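Local atomic coordinates of alpha-1,2-mannosidase (Bacteroides thetaiotaomicron, PDB entry 2WW2), a protein that hydrolyses alpha-mannosides, probably alpha-1,2-linked, with inversion of configuration, as a calcium-dependent enzyme of glycoside hydrolase family 92. Residues 352-357 with 397-402; 364-369 with 408-413; 381-386 with 451-456; 403-408 with 456-461. All blocks are in the same frame, centred on the assembly; numbering follows the deposited sequence. Where two conformers were deposited one is given.

Contact 1 of 4, residues 352-357 with 397-402; sequences RVTQSI and QTVDAE
Within the (alpha/alpha)6 barrel expected of a GH92 catalytic domain, the turn that leads into helix 401-413 sets T398 and V399 against T354 and Q355 of helix 347-364. A single water joins the two: it donates to T354 OG1 at 2.9 Å and accepts from the backbone N of T398 at 2.8 Å. The threonine hydroxyls also lie close, T354 OG1 being 3.1 Å from T398 OG1, yet each has a firm partner elsewhere: T354 OG1 bonds to the carbonyl of S350 and T398 OG1 to that of E351. With chi1 at 56°, T398 OG1 sits between its own backbone N and carbonyl carbon and faces the helix, where it reaches E351. Q355 crosses this side chain at about a right angle, its CG 3.6 Å from T398 OG1. Cutting Q355 back to alanine would remove CG and is likely to open a gap over T398 CB and OG1, against which it lies. Further on, D400 takes the N-cap position of helix 401-413, with OD2 bonded to the backbone N of K403. V399 follows T398 along the turn, its CG1 3.5 Å from T354 O.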
loop_
_atom_site.group_PDB
_atom_site.type_symbol
_atom_site.label_atom_id
_atom_site.label_comp_id
_atom_site.label_asym_id
_atom_site.label_seq_id
_atom_site.Cartn_x
_atom_site.Cartn_y
_atom_site.Cartn_z
ATOM N N ARG A 352 -27.946 -37.771 -0.697
ATOM C CA ARG A 352 -27.316 -38.462 -1.828
ATOM C C ARG A 352 -25.817 -38.131 -1.946
ATOM O O ARG A 352 -25.000 -39.002 -2.304
ATOM C CB ARG A 352 -28.042 -38.129 -3.142
ATOM C CG ARG A 352 -29.528 -38.503 -3.136
ATOM C CD ARG A 352 -30.175 -38.297 -4.505
ATOM N NE ARG A 352 -30.273 -36.884 -4.861
ATOM C CZ ARG A 352 -31.401 -36.177 -4.798
ATOM N NH1 ARG A 352 -32.521 -36.753 -4.375
ATOM N NH2 ARG A 352 -31.412 -34.895 -5.144
ATOM N N VAL A 353 -25.458 -36.883 -1.637
ATOM C CA VAL A 353 -24.055 -36.458 -1.693
ATOM C C VAL A 353 -23.220 -37.243 -0.697
ATOM O O VAL A 353 -22.094 -37.689 -1.008
ATOM C CB VAL A 353 -23.901 -34.948 -1.398
ATOM C CG1 VAL A 353 -22.428 -34.603 -1.120
ATOM C CG2 VAL A 353 -24.423 -34.123 -2.577
ATOM N N THR A 354 -23.755 -37.428 0.508
ATOM C CA THR A 354 -22.987 -38.167 1.525
ATOM C C THR A 354 -22.802 -39.619 1.104
ATOM O O THR A 354 -21.687 -40.155 1.205
ATOM C CB THR A 354 -23.602 -38.070 2.949
ATOM O OG1 THR A 354 -24.977 -38.452 2.889
ATOM C CG2 THR A 354 -23.502 -36.614 3.474
ATOM N N GLN A 355 -23.864 -40.244 0.591
ATOM C CA GLN A 355 -23.721 -41.598 0.028
ATOM C C GLN A 355 -22.661 -41.657 -1.079
ATOM O O GLN A 355 -21.911 -42.633 -1.182
ATOM C CB GLN A 355 -25.030 -42.089 -0.599
ATOM C CG GLN A 355 -26.074 -42.681 0.321
ATOM C CD GLN A 355 -27.392 -42.867 -0.427
ATOM O OE1 GLN A 355 -28.323 -42.033 -0.325
ATOM N NE2 GLN A 355 -27.456 -43.919 -1.242
ATOM N N SER A 356 -22.619 -40.638 -1.931
ATOM C CA SER A 356 -21.682 -40.642 -3.062
ATOM C C SER A 356 -20.223 -40.536 -2.625
ATOM O O SER A 356 -19.328 -41.055 -3.299
ATOM C CB SER A 356 -22.013 -39.550 -4.087
ATOM O OG SER A 356 -21.711 -38.257 -3.597
ATOM N N ILE A 357 -19.979 -39.878 -1.499
ATOM C CA ILE A 357 -18.627 -39.782 -0.952
ATOM C C ILE A 357 -18.153 -41.177 -0.550
ATOM O O ILE A 357 -17.022 -41.577 -0.841
ATOM C CB ILE A 357 -18.598 -38.824 0.275
ATOM C CG1 ILE A 357 -18.699 -37.370 -0.191
ATOM C CG2 ILE A 357 -17.326 -39.024 1.120
ATOM C CD1 ILE A 357 -18.970 -36.383 0.956
ATOM N N GLN A 397 -28.484 -39.154 7.821
ATOM C CA GLN A 397 -27.730 -40.347 8.161
ATOM C C GLN A 397 -28.042 -41.469 7.187
ATOM O O GLN A 397 -28.705 -42.433 7.533
ATOM C CB GLN A 397 -28.037 -40.757 9.613
ATOM C CG GLN A 397 -27.649 -39.660 10.606
ATOM C CD GLN A 397 -27.925 -40.017 12.057
ATOM O OE1 GLN A 397 -28.522 -41.055 12.354
ATOM N NE2 GLN A 397 -27.457 -39.167 12.977
ATOM N N THR A 398 -27.557 -41.330 5.962
ATOM C CA THR A 398 -27.822 -42.308 4.915
ATOM C C THR A 398 -26.662 -43.283 4.748
ATOM O O THR A 398 -26.828 -44.343 4.178
ATOM C CB THR A 398 -28.085 -41.629 3.564
ATOM O OG1 THR A 398 -26.982 -40.778 3.223
ATOM C CG2 THR A 398 -29.347 -40.771 3.657
ATOM N N VAL A 399 -25.481 -42.907 5.210
ATOM C CA VAL A 399 -24.332 -43.798 5.143
ATOM C C VAL A 399 -24.299 -44.727 6.360
ATOM O O VAL A 399 -24.903 -44.439 7.401
ATOM C CB VAL A 399 -23.018 -43.001 5.058
ATOM C CG1 VAL A 399 -23.017 -42.100 3.804
ATOM C CG2 VAL A 399 -22.827 -42.145 6.325
ATOM N N ASP A 400 -23.596 -45.840 6.223
ATOM C CA ASP A 400 -23.369 -46.732 7.337
ATOM C C ASP A 400 -22.311 -46.129 8.273
ATOM O O ASP A 400 -21.219 -45.768 7.835
ATOM C CB ASP A 400 -22.883 -48.077 6.821
ATOM C CG ASP A 400 -22.516 -49.013 7.939
ATOM O OD1 ASP A 400 -23.440 -49.594 8.545
ATOM O OD2 ASP A 400 -21.314 -49.154 8.234
ATOM N N ALA A 401 -22.640 -46.029 9.556
ATOM C CA ALA A 401 -21.771 -45.385 10.532
ATOM C C ALA A 401 -20.362 -45.971 10.555
ATOM O O ALA A 401 -19.375 -45.234 10.562
ATOM C CB ALA A 401 -22.396 -45.466 11.942
ATOM N N GLU A 402 -20.270 -47.297 10.604
ATOM C CA GLU A 402 -18.965 -47.950 10.729
ATOM C C GLU A 402 -18.121 -47.779 9.481
ATOM O O GLU A 402 -16.909 -47.586 9.572
ATOM C CB GLU A 402 -19.130 -49.443 11.033
ATOM C CG GLU A 402 -19.809 -49.718 12.351
ATOM C CD GLU A 402 -18.827 -49.874 13.475
ATOM O OE1 GLU A 402 -17.658 -49.446 13.306
ATOM O OE2 GLU A 402 -19.216 -50.452 14.518
HETATM O O HOH W 1 -25.354 -39.778 5.401
#

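Contact 2 of 4, residues 364-369 with 408-413; sequences SGFMPE and MIHQTQ
M408 meets the loop along its CA and CG: the methyl CE of M367 lies 3.7 Å from M408 CA and 4.3 Å from M408 CG, brought there by a bend at the last torsion of M367 (chi3 -77°). Two residues on, H410 comes over one face of the F366 ring, its NE2 3.5 Å from F366 CE1 and offset toward the rim. The two rings are oblique, with planes 44° apart. G365 O is also near this imidazole, but the angle is too poor for a hydrogen bond. Q411 does the polar work. Its chain bends at chi2 (78°), turning the amide back onto the loop, where three hydrogen bonds fix its rotation. OE1 accepts from M367 N at 3.1 Å, the N-H lying above the amide plane. NE2 donates to M367 O at 2.9 Å and to the anti side of E369 OE2 at 2.8 Å, and that carboxylate oxygen is held as well by S384 OG. OE1 also sits at the edge of the F366 ring, near its plane. The loop leaves helix 347-364 through G365 (positive phi), inside an ST turn in which S364 OG accepts from F366 N. The Q411 amide, pairing with both N-H and C=O of M367, roughly imitates the way a neighbouring beta-strand pairs with one residue.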
loop_
_atom_site.group_PDB
_atom_site.type_symbol
_atom_site.label_atom_id
_atom_site.label_comp_id
_atom_site.label_asym_id
_atom_site.label_seq_id
_atom_site.Cartn_x
_atom_site.Cartn_y
_atom_site.Cartn_z
ATOM N N SER A 364 -12.443 -46.209 -5.058
ATOM C CA SER A 364 -11.078 -45.705 -5.270
ATOM C C SER A 364 -10.113 -45.889 -4.100
ATOM O O SER A 364 -8.904 -45.742 -4.264
ATOM C CB SER A 364 -11.112 -44.209 -5.616
ATOM O OG SER A 364 -11.342 -43.446 -4.450
ATOM N N GLY A 365 -10.637 -46.154 -2.911
ATOM C CA GLY A 365 -9.771 -46.267 -1.726
ATOM C C GLY A 365 -9.680 -44.991 -0.898
ATOM O O GLY A 365 -9.252 -45.030 0.266
ATOM N N PHE A 366 -10.083 -43.859 -1.486
ATOM C CA PHE A 366 -10.061 -42.587 -0.769
ATOM C C PHE A 366 -11.359 -41.824 -0.989
ATOM O O PHE A 366 -11.960 -41.902 -2.061
ATOM C CB PHE A 366 -8.896 -41.700 -1.252
ATOM C CG PHE A 366 -7.522 -42.160 -0.787
ATOM C CD1 PHE A 366 -7.005 -41.724 0.425
ATOM C CD2 PHE A 366 -6.740 -42.981 -1.590
ATOM C CE1 PHE A 366 -5.740 -42.110 0.855
ATOM C CE2 PHE A 366 -5.473 -43.380 -1.172
ATOM C CZ PHE A 366 -4.973 -42.948 0.063
ATOM N N MET A 367 -11.766 -41.038 -0.002
ATOM C CA MET A 367 -12.830 -40.073 -0.239
ATOM C C MET A 367 -12.283 -38.932 -1.087
ATOM O O MET A 367 -11.103 -38.580 -0.992
ATOM C CB MET A 367 -13.376 -39.513 1.075
ATOM C CG MET A 367 -13.995 -40.573 1.977
ATOM S SD MET A 367 -14.809 -39.832 3.412
ATOM C CE MET A 367 -13.386 -39.439 4.435
ATOM N N PRO A 368 -13.137 -38.341 -1.935
ATOM C CA PRO A 368 -12.633 -37.232 -2.735
ATOM C C PRO A 368 -12.483 -35.952 -1.904
ATOM O O PRO A 368 -13.138 -35.815 -0.856
ATOM C CB PRO A 368 -13.719 -37.034 -3.789
ATOM C CG PRO A 368 -14.984 -37.554 -3.147
ATOM C CD PRO A 368 -14.555 -38.631 -2.174
ATOM N N GLU A 369 -11.625 -35.035 -2.372
ATOM C CA GLU A 369 -11.492 -33.718 -1.769
ATOM C C GLU A 369 -11.782 -32.693 -2.873
ATOM O O GLU A 369 -12.725 -31.923 -2.750
ATOM C CB GLU A 369 -10.115 -33.517 -1.117
ATOM C CG GLU A 369 -9.791 -34.491 0.040
ATOM C CD GLU A 369 -10.695 -34.341 1.260
ATOM O OE1 GLU A 369 -11.470 -33.365 1.310
ATOM O OE2 GLU A 369 -10.650 -35.208 2.173
ATOM N N MET A 408 -13.195 -42.190 7.135
ATOM C CA MET A 408 -12.688 -40.954 7.742
ATOM C C MET A 408 -11.301 -41.167 8.318
ATOM O O MET A 408 -10.387 -40.379 8.079
ATOM C CB MET A 408 -13.606 -40.507 8.884
ATOM C CG MET A 408 -14.937 -39.927 8.440
ATOM S SD MET A 408 -15.959 -39.691 9.911
ATOM C CE MET A 408 -17.547 -39.468 9.101
ATOM N N ILE A 409 -11.155 -42.228 9.107
ATOM C CA ILE A 409 -9.875 -42.532 9.701
ATOM C C ILE A 409 -8.818 -42.784 8.618
ATOM O O ILE A 409 -7.671 -42.323 8.742
ATOM C CB ILE A 409 -9.964 -43.760 10.653
ATOM C CG1 ILE A 409 -10.812 -43.406 11.878
ATOM C CG2 ILE A 409 -8.570 -44.191 11.094
ATOM C CD1 ILE A 409 -11.137 -44.592 12.754
ATOM N N HIS A 410 -9.182 -43.528 7.573
ATOM C CA HIS A 410 -8.223 -43.838 6.503
ATOM C C HIS A 410 -7.757 -42.562 5.796
ATOM O O HIS A 410 -6.585 -42.405 5.445
ATOM C CB HIS A 410 -8.821 -44.829 5.498
ATOM C CG HIS A 410 -7.986 -45.026 4.273
ATOM N ND1 HIS A 410 -6.884 -45.858 4.240
ATOM C CD2 HIS A 410 -8.092 -44.492 3.035
ATOM C CE1 HIS A 410 -6.347 -45.822 3.032
ATOM N NE2 HIS A 410 -7.064 -44.999 2.285
ATOM N N GLN A 411 -8.686 -41.635 5.612
ATOM C CA GLN A 411 -8.378 -40.361 4.975
ATOM C C GLN A 411 -7.292 -39.594 5.758
ATOM O O GLN A 411 -6.552 -38.788 5.187
ATOM C CB GLN A 411 -9.661 -39.522 4.854
ATOM C CG GLN A 411 -9.578 -38.349 3.867
ATOM C CD GLN A 411 -9.720 -38.787 2.418
ATOM O OE1 GLN A 411 -9.741 -39.986 2.112
ATOM N NE2 GLN A 411 -9.837 -37.811 1.514
ATOM N N THR A 412 -7.186 -39.850 7.057
ATOM C CA THR A 412 -6.215 -39.145 7.887
ATOM C C THR A 412 -4.962 -39.980 8.127
ATOM O O THR A 412 -4.004 -39.490 8.718
ATOM C CB THR A 412 -6.792 -38.825 9.281
ATOM O OG1 THR A 412 -6.922 -40.048 10.026
ATOM C CG2 THR A 412 -8.157 -38.139 9.176
ATOM N N GLN A 413 -4.974 -41.241 7.701
ATOM C CA GLN A 413 -3.872 -42.157 8.009
ATOM C C GLN A 413 -3.221 -42.729 6.756
ATOM O O GLN A 413 -2.472 -43.715 6.821
ATOM C CB GLN A 413 -4.372 -43.298 8.890
ATOM C CG GLN A 413 -4.851 -42.811 10.248
ATOM C CD GLN A 413 -3.712 -42.306 11.117
ATOM O OE1 GLN A 413 -3.658 -41.127 11.488
ATOM N NE2 GLN A 413 -2.792 -43.187 11.432
#

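Contact 3 of 4, residues 381-386 with 451-456; sequences GNNSVS and YAYADW
Y453 OH is gripped by two groups, S386 OG at 2.9 Å and the carbonyl O of P647. The S386 contact is a probable hydrogen bond, since its proton has another acceptor within reach. S386 OG stands anti to the backbone N (chi1 173°), which swings it from helix 383-393 toward helix 444-465. The amide of N383 meets the same tyrosine at the ring edge, crossing it at about a right angle, while F527 packs edge-to-face with the ring. A phenylalanine in place of Y453 would probably leave the P647 carbonyl without this donor in a buried setting and take one possible acceptor from S386 OG. Between the two tyrosines small side chains pack: N382 CB on A454 CB at 3.7 Å, with V385 CG1 4.0 Å from A454 O. At the far end the Y451 ring edge approaches the chain, its CE1 4.0 Å from G381 CA. One water accepts from G381 N at 3.0 Å and donates to Y451 OH at 2.8 Å, and that hydroxyl also bonds to the carbonyl of D425. Both hydroxyls thus find internal partners, and one probable bond and a water bridge tie helix 383-393 and the loop before it to helix 444-465.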
loop_
_atom_site.group_PDB
_atom_site.type_symbol
_atom_site.label_atom_id
_atom_site.label_comp_id
_atom_site.label_asym_id
_atom_site.label_seq_id
_atom_site.Cartn_x
_atom_site.Cartn_y
_atom_site.Cartn_z
ATOM N N GLY A 381 -6.574 -30.280 2.771
ATOM C CA GLY A 381 -7.529 -30.563 3.845
ATOM C C GLY A 381 -8.213 -31.916 3.737
ATOM O O GLY A 381 -8.012 -32.651 2.758
ATOM N N ASN A 382 -9.031 -32.236 4.743
ATOM C CA ASN A 382 -9.821 -33.460 4.753
ATOM C C ASN A 382 -11.278 -33.068 4.967
ATOM O O ASN A 382 -11.983 -33.615 5.821
ATOM C CB ASN A 382 -9.359 -34.386 5.900
ATOM C CG ASN A 382 -7.973 -34.980 5.657
ATOM O OD1 ASN A 382 -7.508 -35.132 4.504
ATOM N ND2 ASN A 382 -7.307 -35.315 6.727
ATOM N N ASN A 383 -11.743 -32.093 4.194
ATOM C CA ASN A 383 -13.075 -31.589 4.430
ATOM C C ASN A 383 -14.209 -32.480 3.917
ATOM O O ASN A 383 -15.386 -32.235 4.216
ATOM C CB ASN A 383 -13.177 -30.140 3.956
ATOM C CG ASN A 383 -12.196 -29.248 4.690
ATOM O OD1 ASN A 383 -11.289 -28.646 4.084
ATOM N ND2 ASN A 383 -12.332 -29.200 6.007
ATOM N N SER A 384 -13.858 -33.530 3.180
ATOM C CA SER A 384 -14.802 -34.609 2.936
ATOM C C SER A 384 -15.449 -35.032 4.275
ATOM O O SER A 384 -16.649 -35.343 4.352
ATOM C CB SER A 384 -14.083 -35.814 2.329
ATOM O OG SER A 384 -12.970 -36.195 3.140
ATOM N N VAL A 385 -14.626 -35.079 5.316
ATOM C CA VAL A 385 -15.096 -35.489 6.635
ATOM C C VAL A 385 -16.162 -34.526 7.152
ATOM O O VAL A 385 -17.182 -34.923 7.733
ATOM C CB VAL A 385 -13.908 -35.544 7.612
ATOM C CG1 VAL A 385 -14.393 -35.791 9.018
ATOM C CG2 VAL A 385 -12.912 -36.647 7.142
ATOM N N SER A 386 -15.942 -33.248 6.920
ATOM C CA SER A 386 -16.891 -32.240 7.380
ATOM C C SER A 386 -18.281 -32.441 6.761
ATOM O O SER A 386 -19.295 -32.363 7.459
ATOM C CB SER A 386 -16.368 -30.831 7.065
ATOM O OG SER A 386 -17.368 -29.863 7.375
ATOM N N TYR A 451 -6.326 -29.851 9.227
ATOM C CA TYR A 451 -6.345 -31.194 9.813
ATOM C C TYR A 451 -6.855 -31.218 11.262
ATOM O O TYR A 451 -7.544 -32.166 11.662
ATOM C CB TYR A 451 -4.958 -31.831 9.789
ATOM C CG TYR A 451 -4.331 -32.022 8.417
ATOM C CD1 TYR A 451 -5.084 -31.914 7.247
ATOM C CD2 TYR A 451 -2.980 -32.312 8.306
ATOM C CE1 TYR A 451 -4.483 -32.086 5.997
ATOM C CE2 TYR A 451 -2.372 -32.499 7.067
ATOM C CZ TYR A 451 -3.132 -32.377 5.921
ATOM O OH TYR A 451 -2.539 -32.551 4.694
ATOM N N ALA A 452 -6.489 -30.214 12.055
ATOM C CA ALA A 452 -6.970 -30.147 13.445
ATOM C C ALA A 452 -8.510 -30.072 13.458
ATOM O O ALA A 452 -9.181 -30.676 14.298
ATOM C CB ALA A 452 -6.359 -28.948 14.164
ATOM N N TYR A 453 -9.063 -29.338 12.502
ATOM C CA TYR A 453 -10.518 -29.257 12.338
ATOM C C TYR A 453 -11.142 -30.598 11.910
ATOM O O TYR A 453 -12.173 -31.037 12.468
ATOM C CB TYR A 453 -10.869 -28.168 11.310
ATOM C CG TYR A 453 -12.329 -28.225 10.865
ATOM C CD1 TYR A 453 -13.359 -27.949 11.752
ATOM C CD2 TYR A 453 -12.666 -28.566 9.546
ATOM C CE1 TYR A 453 -14.693 -28.000 11.343
ATOM C CE2 TYR A 453 -13.983 -28.627 9.137
ATOM C CZ TYR A 453 -14.990 -28.335 10.033
ATOM O OH TYR A 453 -16.295 -28.408 9.634
ATOM N N ALA A 454 -10.541 -31.246 10.918
ATOM C CA ALA A 454 -11.074 -32.522 10.453
ATOM C C ALA A 454 -10.988 -33.546 11.583
ATOM O O ALA A 454 -11.872 -34.382 11.748
ATOM C CB ALA A 454 -10.295 -33.030 9.219
ATOM N N ASP A 455 -9.916 -33.487 12.359
ATOM C CA ASP A 455 -9.782 -34.422 13.461
ATOM C C ASP A 455 -10.847 -34.159 14.534
ATOM O O ASP A 455 -11.390 -35.097 15.131
ATOM C CB ASP A 455 -8.364 -34.360 14.045
ATOM C CG ASP A 455 -7.331 -34.943 13.100
ATOM O OD1 ASP A 455 -7.713 -35.815 12.271
ATOM O OD2 ASP A 455 -6.138 -34.554 13.188
ATOM N N TRP A 456 -11.137 -32.888 14.795
ATOM C CA TRP A 456 -12.259 -32.560 15.687
ATOM C C TRP A 456 -13.566 -33.165 15.124
ATOM O O TRP A 456 -14.349 -33.774 15.867
ATOM C CB TRP A 456 -12.356 -31.035 15.901
ATOM C CG TRP A 456 -13.588 -30.618 16.636
ATOM C CD1 TRP A 456 -13.744 -30.498 17.993
ATOM C CD2 TRP A 456 -14.848 -30.281 16.054
ATOM N NE1 TRP A 456 -15.035 -30.105 18.291
ATOM C CE2 TRP A 456 -15.728 -29.957 17.114
ATOM C CE3 TRP A 456 -15.313 -30.201 14.738
ATOM C CZ2 TRP A 456 -17.049 -29.577 16.897
ATOM C CZ3 TRP A 456 -16.626 -29.819 14.521
ATOM C CH2 TRP A 456 -17.483 -29.522 15.597
HETATM O O HOH W 2 -3.877 -31.543 2.484
#

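Contact 4 of 4, residues 403-408 with 456-461; sequences KALEAM and WCIARF
From CB to its tip, M408 reaches across to helix 444-465. CB lies 3.9 Å from I458 CG1, CG packs on V385 of helix 383-393, and SD comes to 3.6 Å from F461 CD2. The methyl CE then settles over the ring of F461, 3.6 Å from its centroid and only 9° off the ring normal. This is a CH-pi contact almost over the centre of the face, and the sulfur, standing obliquely beside the same ring, makes it a Met-aromatic pair. The chain is extended beyond CG, with chi3 at -165°, and that straight run is what carries CE past I458 to the phenylalanine. The helices that hold these residues, 401-413 and 444-465, run antiparallel side by side, consistent with neighbouring helices of the (alpha/alpha)6 barrel expected of this family. Their short segments pass with axes 10.9 Å apart, at 156° between directions. F461 enters the gap as a knob between A401, A404, L405 and M408, in the manner of knobs-into-holes packing. A404 CB is 4.0 Å from F461 CZ, and L405 CB is 4.0 Å from CE2 of the same ring. W392 adds an edge-to-face partner to F461 from helix 383-393. Alongside, I458 points its CD1 at the backbone, 3.7 Å from M408 O, and turns its CG2 branch to L405 CD1 at 4.1 Å.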
loop_
_atom_site.group_PDB
_atom_site.type_symbol
_atom_site.label_atom_id
_atom_site.label_comp_id
_atom_site.label_asym_id
_atom_site.label_seq_id
_atom_site.Cartn_x
_atom_site.Cartn_y
_atom_site.Cartn_z
ATOM N N LYS A 403 -18.759 -47.888 8.320
ATOM C CA LYS A 403 -18.063 -47.700 7.046
ATOM C C LYS A 403 -17.599 -46.247 6.928
ATOM O O LYS A 403 -16.469 -45.973 6.495
ATOM C CB LYS A 403 -18.978 -48.074 5.871
ATOM C CG LYS A 403 -18.468 -47.630 4.494
ATOM C CD LYS A 403 -17.185 -48.373 4.075
ATOM C CE LYS A 403 -17.489 -49.689 3.390
ATOM N NZ LYS A 403 -16.289 -50.587 3.398
ATOM N N ALA A 404 -18.467 -45.309 7.312
ATOM C CA ALA A 404 -18.081 -43.892 7.255
ATOM C C ALA A 404 -16.900 -43.618 8.188
ATOM O O ALA A 404 -15.952 -42.939 7.806
ATOM C CB ALA A 404 -19.267 -42.971 7.587
ATOM N N LEU A 405 -16.946 -44.158 9.405
ATOM C CA LEU A 405 -15.841 -43.943 10.333
ATOM C C LEU A 405 -14.521 -44.492 9.769
ATOM O O LEU A 405 -13.456 -43.884 9.939
ATOM C CB LEU A 405 -16.130 -44.590 11.691
ATOM C CG LEU A 405 -15.018 -44.372 12.733
ATOM C CD1 LEU A 405 -14.683 -42.885 12.919
ATOM C CD2 LEU A 405 -15.393 -45.006 14.066
ATOM N N GLU A 406 -14.593 -45.667 9.139
ATOM C CA GLU A 406 -13.405 -46.319 8.585
ATOM C C GLU A 406 -12.801 -45.439 7.495
ATOM O O GLU A 406 -11.586 -45.226 7.453
ATOM C CB GLU A 406 -13.787 -47.686 8.022
ATOM C CG GLU A 406 -12.753 -48.341 7.129
ATOM C CD GLU A 406 -13.346 -49.506 6.323
ATOM O OE1 GLU A 406 -13.690 -50.530 6.936
ATOM O OE2 GLU A 406 -13.466 -49.396 5.081
ATOM N N ALA A 407 -13.670 -44.919 6.630
ATOM C CA ALA A 407 -13.259 -44.040 5.549
ATOM C C ALA A 407 -12.606 -42.762 6.085
ATOM O O ALA A 407 -11.591 -42.304 5.552
ATOM C CB ALA A 407 -14.482 -43.685 4.670
ATOM N N MET A 408 -13.195 -42.190 7.135
ATOM C CA MET A 408 -12.688 -40.954 7.742
ATOM C C MET A 408 -11.301 -41.167 8.318
ATOM O O MET A 408 -10.387 -40.379 8.079
ATOM C CB MET A 408 -13.606 -40.507 8.884
ATOM C CG MET A 408 -14.937 -39.927 8.440
ATOM S SD MET A 408 -15.959 -39.691 9.911
ATOM C CE MET A 408 -17.547 -39.468 9.101
ATOM N N TRP A 456 -11.137 -32.888 14.795
ATOM C CA TRP A 456 -12.259 -32.560 15.687
ATOM C C TRP A 456 -13.566 -33.165 15.124
ATOM O O TRP A 456 -14.349 -33.774 15.867
ATOM C CB TRP A 456 -12.356 -31.035 15.901
ATOM C CG TRP A 456 -13.588 -30.618 16.636
ATOM C CD1 TRP A 456 -13.744 -30.498 17.993
ATOM C CD2 TRP A 456 -14.848 -30.281 16.054
ATOM N NE1 TRP A 456 -15.035 -30.105 18.291
ATOM C CE2 TRP A 456 -15.728 -29.957 17.114
ATOM C CE3 TRP A 456 -15.313 -30.201 14.738
ATOM C CZ2 TRP A 456 -17.049 -29.577 16.897
ATOM C CZ3 TRP A 456 -16.626 -29.819 14.521
ATOM C CH2 TRP A 456 -17.483 -29.522 15.597
ATOM N N CYS A 457 -13.802 -33.042 13.814
ATOM C CA CYS A 457 -15.029 -33.639 13.232
ATOM C C CYS A 457 -15.082 -35.151 13.468
ATOM O O CYS A 457 -16.134 -35.701 13.796
ATOM C CB CYS A 457 -15.126 -33.395 11.721
ATOM S SG CYS A 457 -15.409 -31.697 11.277
ATOM N N ILE A 458 -13.952 -35.829 13.279
ATOM C CA ILE A 458 -13.927 -37.284 13.460
ATOM C C ILE A 458 -14.168 -37.650 14.917
ATOM O O ILE A 458 -14.866 -38.633 15.212
ATOM C CB ILE A 458 -12.612 -37.919 12.942
ATOM C CG1 ILE A 458 -12.558 -37.775 11.414
ATOM C CG2 ILE A 458 -12.504 -39.407 13.373
ATOM C CD1 ILE A 458 -11.150 -38.089 10.818
ATOM N N ALA A 459 -13.612 -36.854 15.830
ATOM C CA ALA A 459 -13.844 -37.108 17.258
ATOM C C ALA A 459 -15.342 -36.987 17.573
ATOM O O ALA A 459 -15.921 -37.814 18.292
ATOM C CB ALA A 459 -13.046 -36.140 18.115
ATOM N N ARG A 460 -15.959 -35.935 17.052
ATOM C CA ARG A 460 -17.381 -35.713 17.282
ATOM C C ARG A 460 -18.185 -36.904 16.770
ATOM O O ARG A 460 -19.116 -37.358 17.432
ATOM C CB ARG A 460 -17.825 -34.443 16.553
ATOM C CG ARG A 460 -17.324 -33.148 17.216
ATOM C CD ARG A 460 -18.364 -32.698 18.234
ATOM N NE ARG A 460 -19.560 -32.361 17.485
ATOM C CZ ARG A 460 -20.801 -32.309 17.954
ATOM N NH1 ARG A 460 -21.074 -32.583 19.242
ATOM N NH2 ARG A 460 -21.770 -31.972 17.111
ATOM N N PHE A 461 -17.846 -37.356 15.561
ATOM C CA PHE A 461 -18.527 -38.469 14.911
ATOM C C PHE A 461 -18.388 -39.730 15.733
ATOM O O PHE A 461 -19.400 -40.372 16.054
ATOM C CB PHE A 461 -18.013 -38.678 13.472
ATOM C CG PHE A 461 -18.830 -39.655 12.663
ATOM C CD1 PHE A 461 -20.085 -39.300 12.168
ATOM C CD2 PHE A 461 -18.333 -40.925 12.372
ATOM C CE1 PHE A 461 -20.834 -40.200 11.421
ATOM C CE2 PHE A 461 -19.069 -41.819 11.624
ATOM C CZ PHE A 461 -20.330 -41.471 11.157
#

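Contacts 3 and 4 are fully buried and both use helix 444-465, whereas contacts 1 and 2 are only partly buried and bring helix 347-364 and the loop after it against helix 401-413 and its entry turn. Chemistry follows place. Contact 4 is wholly apolar between its helices, contact 3 mixes tyrosine hydroxyls with small side chains, contact 2 depends on one glutamine amide, and contact 1, the smallest, combines a bridging water with light packing of threonine, glutamine and valine. M408 is common to contacts 2 and 4, and V385 of contact 3 packs on I458 of contact 4. E369 OE2 couples contact 2 to contact 3 through S384, while I357 touches M367, joining contact 1 to contact 2.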